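Local atomic coordinates of allantoicase (PDB entry 1O59), a protein that catalyses the hydrolysis of allantoate to (S)-ureidoglycolate and urea, letting yeast use purines as a secondary nitrogen source. Residues S56-R68 with P183-R195. Numbering follows the deposited sequence. Where two conformers were deposited one is given.
Sequences SAENLIQPTAPIR and PDGGIARFRLYGR
Arg189 reaches into the curl of the 56-68 loop and grips Thr64 side-on: NE donates to Thr64 O at 3.0 Å, while NH2 bonds to Thr64 OG1 at 3.1 Å and only weakly to Thr64 O. Both oxygens sit tilted from the guanidinium plane. Bent at chi2 (-63°), the arginine side chain starts away from the loop but turns back to it. Gln62 CB and Asn59 O lie over one guanidinium face and Pro66 CA over the other, and the proline ring runs antiparallel to the arginine, CG against CG. NH1 donates to Ala188 O, which lies in the guanidinium plane, and makes a salt bridge to Asp81, whose carboxylate also takes the Ile67 amide. A leucine in place of this arginine would probably leave both Thr64 oxygens without these donors and the Asp81 carboxylate without its opposite charge. Alongside, Arg191 brings both terminal nitrogens end-on to a single acceptor, Gln62 O, with NH1 and NH2 each 2.8 Å from it and the oxygen close to the guanidinium plane. The backbone adds a nearly straight bond from Phe190 N to Leu60 O (176°). Leu60 CD2 packs against Ile187 CG2 at 3.6 Å, the two side chains crossing obliquely, and Pro66 CG rests on Ala188 CB. Ala188 and Arg189 form a classic beta bulge opposite Asp113, breaking strand 186-196 where the loop docks. Within this allantoicase repeat, Leu60 and Phe190 turn inward onto strands 94-99 and 176-182 of the five-stranded sheet, while Pro66 and Arg191 lean on neighbouring strand 105-113.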
loop_
_atom_site.group_PDB
_atom_site.type_symbol
_atom_site.label_atom_id
_atom_site.label_comp_id
_atom_site.label_asym_id
_atom_site.label_seq_id
_atom_site.Cartn_x
_atom_site.Cartn_y
_atom_site.Cartn_z
ATOM N N SER A 56 15.205 12.542 -8.260
ATOM C CA SER A 56 15.355 11.081 -8.312
ATOM C C SER A 56 14.083 10.379 -8.544
ATOM O O SER A 56 13.098 10.686 -7.905
ATOM C CB SER A 56 15.862 10.493 -6.996
ATOM O OG SER A 56 16.899 11.299 -6.509
ATOM N N ALA A 57 14.179 9.341 -9.364
ATOM C CA ALA A 57 13.127 8.361 -9.581
ATOM C C ALA A 57 12.633 7.732 -8.293
ATOM O O ALA A 57 11.477 7.416 -8.146
ATOM C CB ALA A 57 13.643 7.284 -10.523
ATOM N N GLU A 58 13.525 7.569 -7.344
ATOM C CA GLU A 58 13.197 6.942 -6.060
ATOM C C GLU A 58 12.101 7.661 -5.288
ATOM O O GLU A 58 11.425 7.038 -4.441
ATOM C CB GLU A 58 14.443 6.892 -5.176
ATOM C CG GLU A 58 14.614 5.572 -4.487
ATOM C CD GLU A 58 15.747 5.594 -3.484
ATOM O OE1 GLU A 58 16.855 6.148 -3.837
ATOM O OE2 GLU A 58 15.527 5.039 -2.356
ATOM N N ASN A 59 11.946 8.960 -5.554
ATOM C CA ASN A 59 10.892 9.743 -4.907
ATOM C C ASN A 59 9.492 9.248 -5.229
ATOM O O ASN A 59 8.598 9.368 -4.396
ATOM C CB ASN A 59 11.004 11.232 -5.238
ATOM C CG ASN A 59 12.239 11.887 -4.637
ATOM O OD1 ASN A 59 12.959 12.613 -5.325
ATOM N ND2 ASN A 59 12.496 11.625 -3.371
ATOM N N LEU A 60 9.317 8.653 -6.403
ATOM C CA LEU A 60 7.984 8.242 -6.893
ATOM C C LEU A 60 7.245 7.315 -5.974
ATOM O O LEU A 60 6.016 7.358 -5.947
ATOM C CB LEU A 60 8.101 7.524 -8.229
ATOM C CG LEU A 60 8.638 8.313 -9.408
ATOM C CD1 LEU A 60 8.946 7.393 -10.565
ATOM C CD2 LEU A 60 7.641 9.352 -9.843
ATOM N N ILE A 61 7.977 6.456 -5.253
ATOM C CA ILE A 61 7.349 5.393 -4.433
ATOM C C ILE A 61 7.392 5.625 -2.930
ATOM O O ILE A 61 6.984 4.731 -2.142
ATOM C CB ILE A 61 7.929 4.001 -4.732
ATOM C CG1 ILE A 61 9.439 3.955 -4.528
ATOM C CG2 ILE A 61 7.613 3.571 -6.158
ATOM C CD1 ILE A 61 9.991 2.517 -4.602
ATOM N N GLN A 62 7.849 6.819 -2.525
ATOM C CA GLN A 62 7.930 7.137 -1.097
ATOM C C GLN A 62 6.524 7.239 -0.478
ATOM O O GLN A 62 5.581 7.700 -1.101
ATOM C CB GLN A 62 8.767 8.418 -0.836
ATOM C CG GLN A 62 10.221 8.286 -1.301
ATOM C CD GLN A 62 10.936 7.046 -0.681
ATOM O OE1 GLN A 62 10.995 6.907 0.562
ATOM N NE2 GLN A 62 11.438 6.144 -1.537
ATOM N N PRO A 63 6.403 6.822 0.767
ATOM C CA PRO A 63 5.113 6.816 1.464
ATOM C C PRO A 63 4.495 8.192 1.744
ATOM O O PRO A 63 3.274 8.304 1.937
ATOM C CB PRO A 63 5.444 6.127 2.789
ATOM C CG PRO A 63 6.902 6.188 2.924
ATOM C CD PRO A 63 7.501 6.316 1.602
ATOM N N THR A 64 5.339 9.210 1.779
ATOM C CA THR A 64 4.935 10.558 2.142
ATOM C C THR A 64 4.171 11.215 1.002
ATOM O O THR A 64 4.280 10.818 -0.162
ATOM C CB THR A 64 6.182 11.391 2.409
ATOM O OG1 THR A 64 7.125 11.156 1.359
ATOM C CG2 THR A 64 6.944 10.896 3.614
ATOM N N ALA A 65 3.398 12.229 1.333
ATOM C CA ALA A 65 2.805 13.062 0.299
ATOM C C ALA A 65 3.890 14.028 -0.090
ATOM O O ALA A 65 4.722 14.366 0.756
ATOM C CB ALA A 65 1.554 13.800 0.804
ATOM N N PRO A 66 3.902 14.466 -1.344
ATOM C CA PRO A 66 4.951 15.350 -1.823
ATOM C C PRO A 66 4.825 16.763 -1.250
ATOM O O PRO A 66 3.719 17.216 -0.918
ATOM C CB PRO A 66 4.770 15.348 -3.341
ATOM C CG PRO A 66 3.525 14.607 -3.632
ATOM C CD PRO A 66 2.900 14.173 -2.383
ATOM N N ILE A 67 5.981 17.420 -1.123
ATOM C CA ILE A 67 6.100 18.753 -0.505
ATOM C C ILE A 67 6.886 19.708 -1.393
ATOM O O ILE A 67 7.608 19.273 -2.292
ATOM C CB ILE A 67 6.780 18.665 0.888
ATOM C CG1 ILE A 67 8.117 17.921 0.793
ATOM C CG2 ILE A 67 5.872 17.983 1.887
ATOM C CD1 ILE A 67 9.027 18.138 1.985
ATOM N N ARG A 68 6.766 21.011 -1.129
ATOM C CA ARG A 68 7.444 21.979 -1.978
ATOM C C ARG A 68 8.940 22.112 -1.664
ATOM O O ARG A 68 9.780 21.806 -2.533
ATOM C CB ARG A 68 6.725 23.332 -2.041
ATOM C CG ARG A 68 7.017 24.149 -3.352
ATOM C CD ARG A 68 7.655 23.310 -4.509
ATOM N NE ARG A 68 8.007 24.016 -5.752
ATOM C CZ ARG A 68 9.230 24.492 -6.075
ATOM N NH1 ARG A 68 9.414 25.075 -7.267
ATOM N NH2 ARG A 68 10.268 24.407 -5.227
ATOM N N PRO A 183 7.434 12.890 -23.453
ATOM C CA PRO A 183 8.731 12.256 -23.712
ATOM C C PRO A 183 9.714 12.422 -22.557
ATOM O O PRO A 183 10.732 11.732 -22.512
ATOM C CB PRO A 183 9.238 13.026 -24.917
ATOM C CG PRO A 183 8.730 14.383 -24.669
ATOM C CD PRO A 183 7.362 14.228 -24.053
ATOM N N ASP A 184 9.361 13.319 -21.638
ATOM C CA ASP A 184 10.177 13.730 -20.521
ATOM C C ASP A 184 9.354 14.696 -19.638
ATOM O O ASP A 184 8.294 15.171 -20.058
ATOM C CB ASP A 184 11.495 14.383 -20.995
ATOM C CG ASP A 184 11.295 15.532 -21.954
ATOM O OD1 ASP A 184 10.842 16.602 -21.537
ATOM O OD2 ASP A 184 11.631 15.485 -23.152
ATOM N N GLY A 185 9.835 14.956 -18.417
ATOM C CA GLY A 185 9.162 15.878 -17.496
ATOM C C GLY A 185 9.274 15.478 -16.036
ATOM O O GLY A 185 10.241 14.856 -15.615
ATOM N N GLY A 186 8.254 15.806 -15.262
ATOM C CA GLY A 186 8.263 15.492 -13.844
ATOM C C GLY A 186 7.019 14.759 -13.393
ATOM O O GLY A 186 5.898 14.991 -13.900
ATOM N N ILE A 187 7.238 13.860 -12.444
ATOM C CA ILE A 187 6.174 13.201 -11.725
ATOM C C ILE A 187 6.580 13.111 -10.244
ATOM O O ILE A 187 7.660 12.623 -9.915
ATOM C CB ILE A 187 5.917 11.783 -12.289
ATOM C CG1 ILE A 187 5.417 11.840 -13.755
ATOM C CG2 ILE A 187 4.896 11.028 -11.410
ATOM C CD1 ILE A 187 5.417 10.470 -14.448
ATOM N N ALA A 188 5.668 13.521 -9.370
ATOM C CA ALA A 188 5.891 13.500 -7.929
ATOM C C ALA A 188 5.759 12.078 -7.365
ATOM O O ALA A 188 6.720 11.557 -6.768
ATOM C CB ALA A 188 4.922 14.468 -7.236
ATOM N N ARG A 189 4.603 11.443 -7.592
ATOM C CA ARG A 189 4.334 10.113 -7.035
ATOM C C ARG A 189 3.722 9.166 -8.011
ATOM O O ARG A 189 2.912 9.572 -8.875
ATOM C CB ARG A 189 3.404 10.174 -5.822
ATOM C CG ARG A 189 4.021 10.803 -4.566
ATOM C CD ARG A 189 5.203 10.056 -4.001
ATOM N NE ARG A 189 5.694 10.710 -2.771
ATOM C CZ ARG A 189 6.534 11.742 -2.735
ATOM N NH1 ARG A 189 7.066 12.250 -3.838
ATOM N NH2 ARG A 189 6.886 12.239 -1.567
ATOM N N PHE A 190 4.062 7.888 -7.840
ATOM C CA PHE A 190 3.425 6.803 -8.620
ATOM C C PHE A 190 3.006 5.643 -7.727
ATOM O O PHE A 190 3.852 4.969 -7.149
ATOM C CB PHE A 190 4.375 6.329 -9.720
ATOM C CG PHE A 190 3.874 5.143 -10.537
ATOM C CD1 PHE A 190 2.514 5.018 -10.911
ATOM C CD2 PHE A 190 4.779 4.174 -10.978
ATOM C CE1 PHE A 190 2.074 3.934 -11.675
ATOM C CE2 PHE A 190 4.347 3.108 -11.766
ATOM C CZ PHE A 190 2.991 2.989 -12.111
ATOM N N ARG A 191 1.697 5.443 -7.593
ATOM C CA ARG A 191 1.141 4.305 -6.861
ATOM C C ARG A 191 0.558 3.305 -7.856
ATOM O O ARG A 191 -0.135 3.698 -8.766
ATOM C CB ARG A 191 -0.010 4.772 -5.955
ATOM C CG ARG A 191 0.241 6.016 -5.119
ATOM C CD ARG A 191 1.511 5.963 -4.308
ATOM N NE ARG A 191 1.688 7.075 -3.356
ATOM C CZ ARG A 191 2.838 7.303 -2.708
ATOM N NH1 ARG A 191 3.901 6.542 -2.965
ATOM N NH2 ARG A 191 2.945 8.298 -1.831
ATOM N N LEU A 192 0.810 2.019 -7.684
ATOM C CA LEU A 192 0.146 1.022 -8.522
ATOM C C LEU A 192 -0.564 -0.052 -7.673
ATOM O O LEU A 192 0.072 -0.789 -6.901
ATOM C CB LEU A 192 1.121 0.386 -9.533
ATOM C CG LEU A 192 0.381 -0.342 -10.664
ATOM C CD1 LEU A 192 -0.254 0.618 -11.697
ATOM C CD2 LEU A 192 1.301 -1.299 -11.341
ATOM N N TYR A 193 -1.891 -0.119 -7.817
ATOM C CA TYR A 193 -2.701 -1.010 -6.982
ATOM C C TYR A 193 -2.893 -2.389 -7.586
ATOM O O TYR A 193 -3.368 -2.513 -8.737
ATOM C CB TYR A 193 -4.064 -0.354 -6.604
ATOM C CG TYR A 193 -3.820 0.940 -5.870
ATOM C CD1 TYR A 193 -3.255 0.921 -4.596
ATOM C CD2 TYR A 193 -4.082 2.177 -6.463
ATOM C CE1 TYR A 193 -2.978 2.094 -3.911
ATOM C CE2 TYR A 193 -3.807 3.351 -5.789
ATOM C CZ TYR A 193 -3.250 3.295 -4.502
ATOM O OH TYR A 193 -2.934 4.418 -3.798
ATOM N N GLY A 194 -2.557 -3.416 -6.807
ATOM C CA GLY A 194 -2.785 -4.790 -7.258
ATOM C C GLY A 194 -3.229 -5.752 -6.164
ATOM O O GLY A 194 -2.999 -5.515 -4.994
ATOM N N ARG A 195 -3.892 -6.831 -6.561
ATOM C CA ARG A 195 -4.349 -7.840 -5.632
ATOM C C ARG A 195 -3.158 -8.754 -5.524
ATOM O O ARG A 195 -2.715 -9.294 -6.519
ATOM C CB ARG A 195 -5.607 -8.573 -6.152
ATOM C CG ARG A 195 -6.458 -9.222 -5.084
ATOM C CD ARG A 195 -5.825 -10.411 -4.384
ATOM N NE ARG A 195 -6.701 -10.895 -3.319
ATOM C CZ ARG A 195 -6.566 -10.636 -2.024
ATOM N NH1 ARG A 195 -5.559 -9.919 -1.571
ATOM N NH2 ARG A 195 -7.459 -11.125 -1.174
#